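PDB 1O89: probable acrylyl-CoA reductase AcuI from Escherichia coli, which probably catalyses the NADPH-dependent reduction of acrylyl-CoA to propanoyl-CoA and works as a homodimer. Local coordinates for residues A24-Q29 against P79-I84; G49-D54 against R91-P96; A152-M157 against A297-R302; D220-S225 against L245-A250. One frame throughout, in Å; residues are numbered along the deposited sequence.

Contact 1: residues A24-Q29 against P79-I84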
loop_
_atom_site.group_PDB
_atom_site.type_symbol
_atom_site.label_atom_id
_atom_site.label_comp_id
_atom_site.label_asym_id
_atom_site.label_seq_id
_atom_site.Cartn_x
_atom_site.Cartn_y
_atom_site.Cartn_z
ATOM N N ALA A 24 17.930 -33.446 -18.422
ATOM C CA ALA A 24 17.688 -32.378 -17.462
ATOM C C ALA A 24 19.004 -31.850 -16.921
ATOM O O ALA A 24 19.933 -32.627 -16.686
ATOM C CB ALA A 24 16.849 -32.902 -16.329
ATOM N N LEU A 25 19.092 -30.536 -16.741
ATOM C CA LEU A 25 20.163 -29.955 -15.948
ATOM C C LEU A 25 19.795 -30.139 -14.475
ATOM O O LEU A 25 18.816 -29.574 -14.010
ATOM C CB LEU A 25 20.371 -28.476 -16.270
ATOM C CG LEU A 25 21.607 -27.854 -15.591
ATOM C CD1 LEU A 25 22.860 -28.173 -16.370
ATOM C CD2 LEU A 25 21.451 -26.347 -15.422
ATOM N N LEU A 26 20.583 -30.954 -13.776
ATOM C CA LEU A 26 20.377 -31.280 -12.369
ATOM C C LEU A 26 21.432 -30.599 -11.488
ATOM O O LEU A 26 22.629 -30.687 -11.744
ATOM C CB LEU A 26 20.431 -32.805 -12.169
ATOM C CG LEU A 26 19.846 -33.385 -10.870
ATOM C CD1 LEU A 26 18.336 -33.262 -10.861
ATOM C CD2 LEU A 26 20.251 -34.851 -10.667
ATOM N N LEU A 27 20.961 -29.910 -10.454
ATOM C CA LEU A 27 21.828 -29.295 -9.464
ATOM C C LEU A 27 21.921 -30.224 -8.268
ATOM O O LEU A 27 20.909 -30.685 -7.763
ATOM C CB LEU A 27 21.271 -27.937 -9.032
ATOM C CG LEU A 27 21.040 -26.915 -10.150
ATOM C CD1 LEU A 27 20.727 -25.525 -9.573
ATOM C CD2 LEU A 27 22.235 -26.863 -11.096
ATOM N N GLU A 28 23.143 -30.510 -7.843
ATOM C CA GLU A 28 23.403 -31.357 -6.679
ATOM C C GLU A 28 24.380 -30.637 -5.760
ATOM O O GLU A 28 25.248 -29.908 -6.238
ATOM C CB GLU A 28 24.009 -32.688 -7.126
ATOM C CG GLU A 28 23.037 -33.595 -7.859
ATOM C CD GLU A 28 23.705 -34.809 -8.483
ATOM O OE1 GLU A 28 24.471 -34.653 -9.464
ATOM O OE2 GLU A 28 23.456 -35.927 -7.995
ATOM N N GLN A 29 24.245 -30.825 -4.450
ATOM C CA GLN A 29 25.218 -30.284 -3.507
ATOM C C GLN A 29 26.179 -31.404 -3.131
ATOM O O GLN A 29 25.826 -32.280 -2.334
ATOM C CB GLN A 29 24.534 -29.718 -2.251
ATOM C CG GLN A 29 24.370 -28.197 -2.258
ATOM C CD GLN A 29 24.057 -27.606 -0.884
ATOM O OE1 GLN A 29 23.620 -26.455 -0.786
ATOM N NE2 GLN A 29 24.277 -28.380 0.167
ATOM N N PRO A 79 18.486 -33.199 -4.893
ATOM C CA PRO A 79 18.854 -32.551 -6.154
ATOM C C PRO A 79 17.699 -31.720 -6.719
ATOM O O PRO A 79 16.550 -31.990 -6.385
ATOM C CB PRO A 79 19.188 -33.735 -7.082
ATOM C CG PRO A 79 18.589 -34.966 -6.445
ATOM C CD PRO A 79 18.166 -34.625 -5.066
ATOM N N MET A 80 18.002 -30.741 -7.567
ATOM C CA MET A 80 16.976 -29.812 -8.062
ATOM C C MET A 80 17.163 -29.505 -9.523
ATOM O O MET A 80 18.276 -29.259 -9.952
ATOM C CB MET A 80 17.042 -28.503 -7.262
ATOM C CG MET A 80 16.049 -27.427 -7.684
ATOM S SD MET A 80 14.338 -27.969 -7.656
ATOM C CE MET A 80 14.263 -28.713 -6.096
ATOM N N ILE A 81 16.071 -29.510 -10.282
ATOM C CA ILE A 81 16.075 -29.013 -11.656
ATOM C C ILE A 81 15.598 -27.551 -11.638
ATOM O O ILE A 81 14.454 -27.290 -11.277
ATOM C CB ILE A 81 15.151 -29.829 -12.544
ATOM C CG1 ILE A 81 15.668 -31.261 -12.701
ATOM C CG2 ILE A 81 15.030 -29.175 -13.916
ATOM C CD1 ILE A 81 14.691 -32.180 -13.414
ATOM N N PRO A 82 16.456 -26.609 -12.022
ATOM C CA PRO A 82 16.098 -25.192 -12.012
ATOM C C PRO A 82 15.223 -24.817 -13.211
ATOM O O PRO A 82 14.823 -25.674 -13.998
ATOM C CB PRO A 82 17.449 -24.492 -12.079
ATOM C CG PRO A 82 18.331 -25.443 -12.814
ATOM C CD PRO A 82 17.814 -26.826 -12.542
ATOM N N GLY A 83 14.923 -23.535 -13.331
ATOM C CA GLY A 83 14.053 -23.009 -14.385
ATOM C C GLY A 83 12.706 -22.625 -13.804
ATOM O O GLY A 83 11.802 -23.455 -13.754
ATOM N N ILE A 84 12.572 -21.377 -13.357
ATOM C CA ILE A 84 11.308 -20.922 -12.789
ATOM C C ILE A 84 10.230 -20.711 -13.829
ATOM O O ILE A 84 9.059 -20.640 -13.477
ATOM C CB ILE A 84 11.474 -19.636 -11.919
ATOM C CG1 ILE A 84 11.957 -18.435 -12.748
ATOM C CG2 ILE A 84 12.419 -19.913 -10.746
ATOM C CD1 ILE A 84 12.072 -17.144 -11.931
#

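Contact 2: residues G49-D54 against R91-P96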
loop_
_atom_site.group_PDB
_atom_site.type_symbol
_atom_site.label_atom_id
_atom_site.label_comp_id
_atom_site.label_asym_id
_atom_site.label_seq_id
_atom_site.Cartn_x
_atom_site.Cartn_y
_atom_site.Cartn_z
ATOM N N GLY A 49 2.413 -34.511 -9.297
ATOM C CA GLY A 49 1.653 -33.573 -10.114
ATOM C C GLY A 49 0.702 -34.320 -11.040
ATOM O O GLY A 49 0.946 -35.481 -11.391
ATOM N N ASP A 50 -0.392 -33.664 -11.425
ATOM C CA ASP A 50 -1.394 -34.283 -12.306
ATOM C C ASP A 50 -1.283 -33.844 -13.776
ATOM O O ASP A 50 -2.079 -34.265 -14.605
ATOM C CB ASP A 50 -2.829 -34.066 -11.778
ATOM C CG ASP A 50 -3.097 -32.640 -11.340
ATOM O OD1 ASP A 50 -2.437 -31.714 -11.853
ATOM O OD2 ASP A 50 -3.955 -32.351 -10.478
ATOM N N VAL A 51 -0.297 -33.014 -14.099
ATOM C CA VAL A 51 -0.033 -32.637 -15.485
ATOM C C VAL A 51 1.453 -32.749 -15.763
ATOM O O VAL A 51 2.274 -32.136 -15.071
ATOM C CB VAL A 51 -0.503 -31.200 -15.815
ATOM C CG1 VAL A 51 -0.394 -30.934 -17.315
ATOM C CG2 VAL A 51 -1.931 -30.971 -15.335
ATOM N N THR A 52 1.792 -33.549 -16.770
ATOM C CA THR A 52 3.151 -33.622 -17.285
ATOM C C THR A 52 3.250 -32.831 -18.590
ATOM O O THR A 52 2.408 -32.978 -19.472
ATOM C CB THR A 52 3.560 -35.085 -17.483
ATOM O OG1 THR A 52 3.442 -35.773 -16.239
ATOM C CG2 THR A 52 5.044 -35.214 -17.823
ATOM N N VAL A 53 4.274 -31.985 -18.687
ATOM C CA VAL A 53 4.489 -31.118 -19.843
ATOM C C VAL A 53 5.829 -31.457 -20.524
ATOM O O VAL A 53 6.866 -31.593 -19.857
ATOM C CB VAL A 53 4.499 -29.626 -19.423
ATOM C CG1 VAL A 53 4.668 -28.716 -20.633
ATOM C CG2 VAL A 53 3.229 -29.268 -18.655
ATOM N N ASP A 54 5.766 -31.645 -21.845
ATOM C CA ASP A 54 6.938 -31.686 -22.729
ATOM C C ASP A 54 7.444 -30.266 -22.944
ATOM O O ASP A 54 6.839 -29.482 -23.671
ATOM C CB ASP A 54 6.581 -32.284 -24.093
ATOM C CG ASP A 54 6.319 -33.775 -24.033
ATOM O OD1 ASP A 54 7.034 -34.485 -23.297
ATOM O OD2 ASP A 54 5.414 -34.324 -24.684
ATOM N N ARG A 91 1.944 -33.390 -22.188
ATOM C CA ARG A 91 2.154 -34.804 -22.503
ATOM C C ARG A 91 0.994 -35.647 -21.974
ATOM O O ARG A 91 0.294 -36.300 -22.749
ATOM C CB ARG A 91 3.485 -35.291 -21.904
ATOM C CG ARG A 91 3.686 -36.812 -21.950
ATOM C CD ARG A 91 5.020 -37.292 -21.399
ATOM N NE ARG A 91 6.066 -37.125 -22.401
ATOM C CZ ARG A 91 6.973 -38.037 -22.738
ATOM N NH1 ARG A 91 6.999 -39.245 -22.180
ATOM N NH2 ARG A 91 7.864 -37.729 -23.673
ATOM N N THR A 92 0.813 -35.654 -20.656
ATOM C CA THR A 92 -0.306 -36.366 -20.032
ATOM C C THR A 92 -0.991 -35.474 -19.023
ATOM O O THR A 92 -0.370 -34.577 -18.470
ATOM C CB THR A 92 0.171 -37.645 -19.312
ATOM O OG1 THR A 92 1.285 -38.219 -20.001
ATOM C CG2 THR A 92 -0.881 -38.731 -19.382
ATOM N N SER A 93 -2.266 -35.747 -18.767
ATOM C CA SER A 93 -3.039 -34.968 -17.807
ATOM C C SER A 93 -4.174 -35.768 -17.167
ATOM O O SER A 93 -4.941 -36.414 -17.863
ATOM C CB SER A 93 -3.617 -33.726 -18.491
ATOM O OG SER A 93 -4.301 -32.903 -17.561
ATOM N N GLU A 94 -4.245 -35.736 -15.838
ATOM C CA GLU A 94 -5.427 -36.173 -15.094
ATOM C C GLU A 94 -6.315 -34.972 -14.745
ATOM O O GLU A 94 -7.450 -35.150 -14.325
ATOM C CB GLU A 94 -5.032 -36.897 -13.802
ATOM C CG GLU A 94 -4.259 -38.201 -13.991
ATOM C CD GLU A 94 -3.075 -38.319 -13.040
ATOM O OE1 GLU A 94 -3.235 -38.873 -11.930
ATOM O OE2 GLU A 94 -1.982 -37.841 -13.404
ATOM N N ASP A 95 -5.784 -33.759 -14.890
ATOM C CA ASP A 95 -6.569 -32.537 -14.714
ATOM C C ASP A 95 -7.549 -32.395 -15.901
ATOM O O ASP A 95 -7.108 -32.297 -17.047
ATOM C CB ASP A 95 -5.632 -31.320 -14.638
ATOM C CG ASP A 95 -6.324 -30.069 -14.118
ATOM O OD1 ASP A 95 -7.456 -29.775 -14.559
ATOM O OD2 ASP A 95 -5.802 -29.310 -13.271
ATOM N N PRO A 96 -8.860 -32.380 -15.637
ATOM C CA PRO A 96 -9.868 -32.366 -16.711
ATOM C C PRO A 96 -9.663 -31.300 -17.785
ATOM O O PRO A 96 -9.931 -31.573 -18.952
ATOM C CB PRO A 96 -11.186 -32.080 -15.970
ATOM C CG PRO A 96 -10.957 -32.462 -14.563
ATOM C CD PRO A 96 -9.482 -32.376 -14.301
HETATM O O HOH W 1 -4.292 -29.515 -10.235
#

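Contact 3: residues A152-M157 against A297-R302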
loop_
_atom_site.group_PDB
_atom_site.type_symbol
_atom_site.label_atom_id
_atom_site.label_comp_id
_atom_site.label_asym_id
_atom_site.label_seq_id
_atom_site.Cartn_x
_atom_site.Cartn_y
_atom_site.Cartn_z
ATOM N N ALA A 152 6.150 -7.254 -14.347
ATOM C CA ALA A 152 5.957 -5.895 -14.828
ATOM C C ALA A 152 4.475 -5.630 -15.054
ATOM O O ALA A 152 3.953 -4.603 -14.609
ATOM C CB ALA A 152 6.733 -5.651 -16.087
ATOM N N MET A 153 3.784 -6.560 -15.705
ATOM C CA MET A 153 2.370 -6.352 -15.992
ATOM C C MET A 153 1.565 -6.242 -14.712
ATOM O O MET A 153 0.709 -5.385 -14.607
ATOM C CB MET A 153 1.795 -7.469 -16.856
ATOM C CG MET A 153 0.415 -7.154 -17.423
ATOM S SD MET A 153 0.427 -5.955 -18.785
ATOM C CE MET A 153 -0.282 -4.593 -17.997
ATOM N N LEU A 154 1.845 -7.098 -13.738
ATOM C CA LEU A 154 1.144 -7.032 -12.464
ATOM C C LEU A 154 1.395 -5.701 -11.775
ATOM O O LEU A 154 0.522 -5.199 -11.074
ATOM C CB LEU A 154 1.529 -8.200 -11.547
ATOM C CG LEU A 154 0.985 -9.582 -11.974
ATOM C CD1 LEU A 154 1.760 -10.671 -11.306
ATOM C CD2 LEU A 154 -0.487 -9.736 -11.605
ATOM N N CYS A 155 2.592 -5.140 -11.945
ATOM C CA CYS A 155 2.876 -3.814 -11.388
ATOM C C CYS A 155 2.032 -2.749 -12.068
ATOM O O CYS A 155 1.490 -1.875 -11.405
ATOM C CB CYS A 155 4.349 -3.454 -11.499
ATOM S SG CYS A 155 5.388 -4.460 -10.426
ATOM N N VAL A 156 1.912 -2.838 -13.385
ATOM C CA VAL A 156 1.148 -1.860 -14.153
ATOM C C VAL A 156 -0.318 -1.948 -13.747
ATOM O O VAL A 156 -0.975 -0.928 -13.524
ATOM C CB VAL A 156 1.303 -2.079 -15.653
ATOM C CG1 VAL A 156 0.268 -1.281 -16.437
ATOM C CG2 VAL A 156 2.726 -1.716 -16.087
ATOM N N MET A 157 -0.808 -3.171 -13.596
ATOM C CA MET A 157 -2.192 -3.394 -13.179
ATOM C C MET A 157 -2.454 -2.832 -11.772
ATOM O O MET A 157 -3.556 -2.379 -11.492
ATOM C CB MET A 157 -2.517 -4.888 -13.215
ATOM C CG MET A 157 -2.713 -5.420 -14.594
ATOM S SD MET A 157 -2.463 -7.178 -14.752
ATOM C CE MET A 157 -3.938 -7.824 -14.052
ATOM N N ALA A 297 -3.991 -15.247 -15.338
ATOM C CA ALA A 297 -4.468 -15.325 -16.720
ATOM C C ALA A 297 -4.747 -13.913 -17.240
ATOM O O ALA A 297 -4.405 -13.581 -18.372
ATOM C CB ALA A 297 -5.707 -16.169 -16.808
ATOM N N GLN A 298 -5.347 -13.084 -16.387
ATOM C CA GLN A 298 -5.639 -11.712 -16.745
ATOM C C GLN A 298 -4.367 -10.962 -17.157
ATOM O O GLN A 298 -4.379 -10.209 -18.120
ATOM C CB GLN A 298 -6.353 -11.018 -15.595
ATOM C CG GLN A 298 -6.649 -9.545 -15.825
ATOM C CD GLN A 298 -7.310 -8.885 -14.622
ATOM O OE1 GLN A 298 -7.845 -7.779 -14.740
ATOM N NE2 GLN A 298 -7.286 -9.561 -13.470
ATOM N N ALA A 299 -3.268 -11.199 -16.453
ATOM C CA ALA A 299 -2.024 -10.500 -16.729
ATOM C C ALA A 299 -1.429 -10.932 -18.049
ATOM O O ALA A 299 -0.845 -10.103 -18.755
ATOM C CB ALA A 299 -0.998 -10.710 -15.611
ATOM N N TRP A 300 -1.532 -12.218 -18.363
ATOM C CA TRP A 300 -0.978 -12.720 -19.611
ATOM C C TRP A 300 -1.758 -12.171 -20.791
ATOM O O TRP A 300 -1.170 -11.880 -21.824
ATOM C CB TRP A 300 -0.926 -14.256 -19.653
ATOM C CG TRP A 300 0.270 -14.784 -18.927
ATOM C CD1 TRP A 300 0.287 -15.337 -17.689
ATOM C CD2 TRP A 300 1.632 -14.754 -19.373
ATOM N NE1 TRP A 300 1.569 -15.672 -17.335
ATOM C CE2 TRP A 300 2.418 -15.321 -18.349
ATOM C CE3 TRP A 300 2.266 -14.329 -20.552
ATOM C CZ2 TRP A 300 3.797 -15.473 -18.458
ATOM C CZ3 TRP A 300 3.634 -14.475 -20.662
ATOM C CH2 TRP A 300 4.391 -15.048 -19.617
ATOM N N GLN A 301 -3.074 -12.047 -20.647
ATOM C CA GLN A 301 -3.913 -11.469 -21.696
ATOM C C GLN A 301 -3.523 -10.005 -21.939
ATOM O O GLN A 301 -3.437 -9.554 -23.076
ATOM C CB GLN A 301 -5.387 -11.549 -21.296
ATOM C CG GLN A 301 -6.339 -11.388 -22.442
ATOM C CD GLN A 301 -7.145 -10.096 -22.392
ATOM O OE1 GLN A 301 -6.640 -9.035 -21.973
ATOM N NE2 GLN A 301 -8.400 -10.175 -22.849
ATOM N N ARG A 302 -3.282 -9.283 -20.850
ATOM C CA ARG A 302 -2.878 -7.884 -20.907
ATOM C C ARG A 302 -1.511 -7.701 -21.590
ATOM O O ARG A 302 -1.319 -6.737 -22.339
ATOM C CB ARG A 302 -2.855 -7.281 -19.495
ATOM C CG ARG A 302 -4.251 -6.943 -18.934
ATOM C CD ARG A 302 -4.988 -5.878 -19.717
ATOM N NE ARG A 302 -4.202 -4.649 -19.780
ATOM C CZ ARG A 302 -4.194 -3.703 -18.841
ATOM N NH1 ARG A 302 -4.962 -3.798 -17.751
ATOM N NH2 ARG A 302 -3.422 -2.636 -19.002
#

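Contact 4: residues D220-S225 against L245-A250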
loop_
_atom_site.group_PDB
_atom_site.type_symbol
_atom_site.label_atom_id
_atom_site.label_comp_id
_atom_site.label_asym_id
_atom_site.label_seq_id
_atom_site.Cartn_x
_atom_site.Cartn_y
_atom_site.Cartn_z
ATOM N N ASP A 220 22.179 6.877 -7.902
ATOM C CA ASP A 220 22.900 7.562 -6.825
ATOM C C ASP A 220 22.103 8.705 -6.191
ATOM O O ASP A 220 22.324 9.033 -5.023
ATOM C CB ASP A 220 24.250 8.096 -7.336
ATOM C CG ASP A 220 25.217 6.982 -7.703
ATOM O OD1 ASP A 220 24.877 5.802 -7.462
ATOM O OD2 ASP A 220 26.333 7.177 -8.240
ATOM N N GLU A 221 21.185 9.300 -6.959
ATOM C CA GLU A 221 20.330 10.388 -6.474
ATOM C C GLU A 221 19.169 9.868 -5.627
ATOM O O GLU A 221 18.479 10.649 -4.977
ATOM C CB GLU A 221 19.757 11.195 -7.646
ATOM C CG GLU A 221 20.747 12.101 -8.365
ATOM C CD GLU A 221 20.189 12.691 -9.655
ATOM O OE1 GLU A 221 18.981 12.502 -9.929
ATOM O OE2 GLU A 221 20.961 13.343 -10.397
ATOM N N PHE A 222 18.950 8.557 -5.653
ATOM C CA PHE A 222 17.871 7.921 -4.907
ATOM C C PHE A 222 18.419 7.179 -3.691
ATOM O O PHE A 222 18.321 5.958 -3.596
ATOM C CB PHE A 222 17.093 6.977 -5.831
ATOM C CG PHE A 222 16.286 7.695 -6.869
ATOM C CD1 PHE A 222 16.886 8.161 -8.025
ATOM C CD2 PHE A 222 14.936 7.929 -6.673
ATOM C CE1 PHE A 222 16.152 8.840 -8.978
ATOM C CE2 PHE A 222 14.185 8.599 -7.623
ATOM C CZ PHE A 222 14.794 9.059 -8.777
ATOM N N ALA A 223 19.006 7.938 -2.768
ATOM C CA ALA A 223 19.620 7.377 -1.566
ATOM C C ALA A 223 18.925 7.941 -0.325
ATOM O O ALA A 223 17.741 7.659 -0.101
ATOM C CB ALA A 223 21.115 7.656 -1.559
ATOM N N GLU A 224 19.621 8.740 0.472
ATOM C CA GLU A 224 19.010 9.294 1.673
ATOM C C GLU A 224 17.827 10.173 1.260
ATOM O O GLU A 224 17.795 10.736 0.152
ATOM C CB GLU A 224 20.027 10.080 2.534
ATOM C CG GLU A 224 20.085 9.644 4.002
ATOM C CD GLU A 224 20.142 10.811 4.984
ATOM O OE1 GLU A 224 19.076 11.388 5.307
ATOM O OE2 GLU A 224 21.252 11.150 5.453
ATOM N N SER A 225 16.839 10.235 2.141
ATOM C CA SER A 225 15.650 11.024 1.908
ATOM C C SER A 225 15.094 11.525 3.233
ATOM O O SER A 225 15.226 10.872 4.270
ATOM C CB SER A 225 14.603 10.170 1.196
ATOM O OG SER A 225 13.869 9.394 2.124
ATOM N N LEU A 245 13.524 2.794 -2.742
ATOM C CA LEU A 245 12.091 2.706 -2.519
ATOM C C LEU A 245 11.660 3.768 -1.502
ATOM O O LEU A 245 10.626 4.395 -1.666
ATOM C CB LEU A 245 11.706 1.307 -2.024
ATOM C CG LEU A 245 10.229 1.074 -1.626
ATOM C CD1 LEU A 245 9.254 1.467 -2.751
ATOM C CD2 LEU A 245 9.991 -0.378 -1.225
ATOM N N ALA A 246 12.452 3.949 -0.451
ATOM C CA ALA A 246 12.152 4.956 0.576
ATOM C C ALA A 246 12.101 6.364 -0.035
ATOM O O ALA A 246 11.186 7.129 0.242
ATOM C CB ALA A 246 13.186 4.895 1.733
ATOM N N LYS A 247 13.058 6.686 -0.898
ATOM C CA LYS A 247 13.100 7.999 -1.542
ATOM C C LYS A 247 11.858 8.224 -2.410
ATOM O O LYS A 247 11.212 9.264 -2.316
ATOM C CB LYS A 247 14.372 8.126 -2.383
ATOM C CG LYS A 247 14.525 9.454 -3.135
ATOM C CD LYS A 247 15.104 10.534 -2.268
ATOM C CE LYS A 247 16.013 11.455 -3.058
ATOM N NZ LYS A 247 16.229 12.699 -2.333
ATOM N N VAL A 248 11.537 7.241 -3.240
ATOM C CA VAL A 248 10.409 7.308 -4.166
ATOM C C VAL A 248 9.093 7.557 -3.428
ATOM O O VAL A 248 8.250 8.317 -3.897
ATOM C CB VAL A 248 10.289 5.995 -4.983
ATOM C CG1 VAL A 248 8.943 5.903 -5.717
ATOM C CG2 VAL A 248 11.438 5.851 -5.971
ATOM N N LEU A 249 8.926 6.909 -2.277
ATOM C CA LEU A 249 7.731 7.077 -1.457
ATOM C C LEU A 249 7.580 8.502 -0.937
ATOM O O LEU A 249 6.489 9.041 -0.935
ATOM C CB LEU A 249 7.742 6.102 -0.276
ATOM C CG LEU A 249 7.333 4.664 -0.592
ATOM C CD1 LEU A 249 7.788 3.752 0.532
ATOM C CD2 LEU A 249 5.823 4.549 -0.829
ATOM N N ALA A 250 8.683 9.101 -0.494
ATOM C CA ALA A 250 8.674 10.475 -0.013
ATOM C C ALA A 250 8.453 11.488 -1.147
ATOM O O ALA A 250 8.107 12.642 -0.889
ATOM C CB ALA A 250 9.957 10.774 0.712
#

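Contact 1: residues A24-Q29 against P79-I84
Leu27 and Met80 form a single antiparallel beta bridge, a hydrogen-bonded pair, between the N-terminal strand and a loop of the GroES-like domain of this alcohol dehydrogenase-type fold. The loop residues 79-84 run between helix 62-69 and strand 85-93. The two bonds of the bridge are short and fairly straight. Leu27 N reaches Met80 O at 2.8 Å, and Met80 N reaches Leu27 O at 2.9 Å. Leu27 O also receives a CA-H contact from Pro79.

Apolar side chains pack on both sides of the bridge. On one side, Leu26 lies alongside the Pro79 ring, pointing the same way, with CG 3.9 Å from Pro79 CB. The CG of Leu26 is turned anti to its own N (chi1 -163°), and its CD1 reaches over to Ile81 CG1 at 3.8 Å. Ala24 CB meets the end of the same isoleucine. On the other side, Leu27 CG and CD1 pack on CD and CG of the Pro82 ring, and Leu25 crosses that ring at about a right angle. Helix 62-69 closes this side, where Ile68 touches both Leu25 and Pro82. Strand 35-40 pairs with the opposite edge of strand 23-28. Beyond the bridge, Asp64 OD1 accepts bonds from the N atoms of Gly83 and Ile84. The Pro82 ring also sits close to the strand backbone, with its CD 3.3 Å from Leu25 O.

Contact 2: residues G49-D54 against R91-P96
Thr52 O is gripped by two backbone N-H groups of the facing strand. Arg91 N donates to it at 2.8 Å, and Thr92 N adds a weak bond at 3.3 Å. Arg91 and Thr92 thus both face Thr52, which makes a classic beta bulge. Regular antiparallel pairing follows. Thr52 N donates to Thr92 O at 2.9 Å, and Glu94 N donates to Asp50 O at 2.9 Å. Between these bonds, Val51 and Ser93 form a non-hydrogen-bonded pair, and Val51 CG2 touches both Ser93 OG and Asp95 CB.

Arg91 reaches Asp54 in a salt bridge at the bulge end. Its chain leaves with CG anti to N (chi1 169°) and bends at chi3, which brings NE to Asp54 OD1 at 3.0 Å. OD1 is met on its syn side, somewhat out of the carboxylate plane, while NH2 makes only a weak second bond. Carboxylate and guanidinium planes stand 79° apart, so the match is not a flat two-pronged one. Glu43 takes NH1 of the same arginine.

At the other end, Asp50 OD1 and Asp95 OD2 lie 4.4 Å apart. A water donates to Asp50 OD2 and weakly to Asp95 OD2. Gly127 N binds Asp50 OD1 and Arg97 pairs with Asp95, which probably eases the like charges. The arrangement is a bulged antiparallel strand pair, 51-59 with 85-93, of the GroES-like domain.

Contact 3: residues A152-M157 against A297-R302
Met153 and Met157 carry the apolar packing between two helices, and both reach toward Ala299. Met157 SD sits 3.9 Å from Ala299 CB, and Met153 CG lies 4.2 Å from the same CB. Leu154 CD2 also touches Ala299 CB. Met153 CG makes a separate contact with the backbone, 3.5 Å from Ala299 O. The small alanine lets the backbones come close, with the CA atoms of Met153 and Ala299 6.1 Å apart. The axes of segments 152-157 and 297-302 approach to 9.5 Å and cross at 97°, nearly perpendicular.

In the Rossmann-type fold, helix 139-161 precedes the first strand of the parallel nucleotide-binding sheet, strand 170-173. Helix 293-306 follows strand 282-285 at one end of that sheet.

The methionine ends also lie against Gln298 and Arg302. The Met157 chain bends at chi3, and its CE rests against the amide of Gln298, 3.6 Å from CD. Met153 crosses Arg302 at about a right angle, its SD 3.6 Å from the aliphatic CB of Arg302. Bends at chi2 and chi3 then place its CE over one face of the guanidinium, offset toward the rim and 3.8 Å from NH2.

Charged partners hold that guanidinium from outside the two segments. Glu160 forms a salt bridge with Arg302 NH1, and Asp306 forms one with NH2. The side chains of Leu154 and Ser288, an NADP(+)-binding residue, are about 5 Å apart.

Contact 4: residues D220-S225 against L245-A250
Lys247 touches five residues of the loop 220-225, from Glu221 to Ser225, with successive parts of its side chain. CG lies 3.9 Å from Phe222 CD2, and CD presses against Ser225 CB at 3.5 Å. CE passes 3.2 Å from Glu221 O, and NZ comes to 3.5 Å from Glu224 O. CB is in looser contact with Ala223 O. The chain thus threads along the inside of the loop, close to carbonyl oxygens. Its course is set by its torsions. CG stands anti to the backbone N (chi1 179°), and bends at chi2 (83°) and chi3 carry the end along the loop.

Phe222 and Lys247 cross at about a right angle. The ring atom that meets the lysine, CD2, also lies 4.1 Å from Val248 CG2. Ser225 sits on the helix near its backbone, with CB 3.8 Å from Lys247 CA. The helix residue Leu245 points away from the loop.

Farther out, Glu229 forms a salt bridge with Lys247 NZ, which probably balances the lysine's charge, and shares a backbone hydrogen bond with Ala250. Val248 and Leu249 pack on Val258 of strand 256-260, which seats the helix on the sheet, while Leu245 touches Val273 of the second subunit. Arg219, an NADP(+)-binding residue, directly precedes the loop, and its side chain is about 5 Å from that of Phe222.

Helix 242-250 links parallel neighbours 233-238 and 256-260, the beta-alpha-beta crossover of a Rossmann-type nucleotide-binding domain.

Contacts 1 and 2 belong to the GroES-like part of the chain, the catalytic domain in relatives. Their segments alternate along the sequence, and their centres lie 21 Å apart without touching. The loop 79-84 of contact 1 leads straight into strand 85-93, which contact 2 pairs with strand 51-59. Contacts 3 and 4 come later, in and around the nucleotide-binding domain. Contact 4 is nested inside the stretch of chain enclosed by contact 3, with centres 26 Å apart. Contact 3 lies nearest the middle of the chain. Contacts 2 and 4 are 47 Å apart, on opposite sides of it. Contacts 1 and 2 thus join parts of the GroES-like domain, contact 4 parts of the nucleotide-binding domain, and contact 3 two helices near the NADP(+) site.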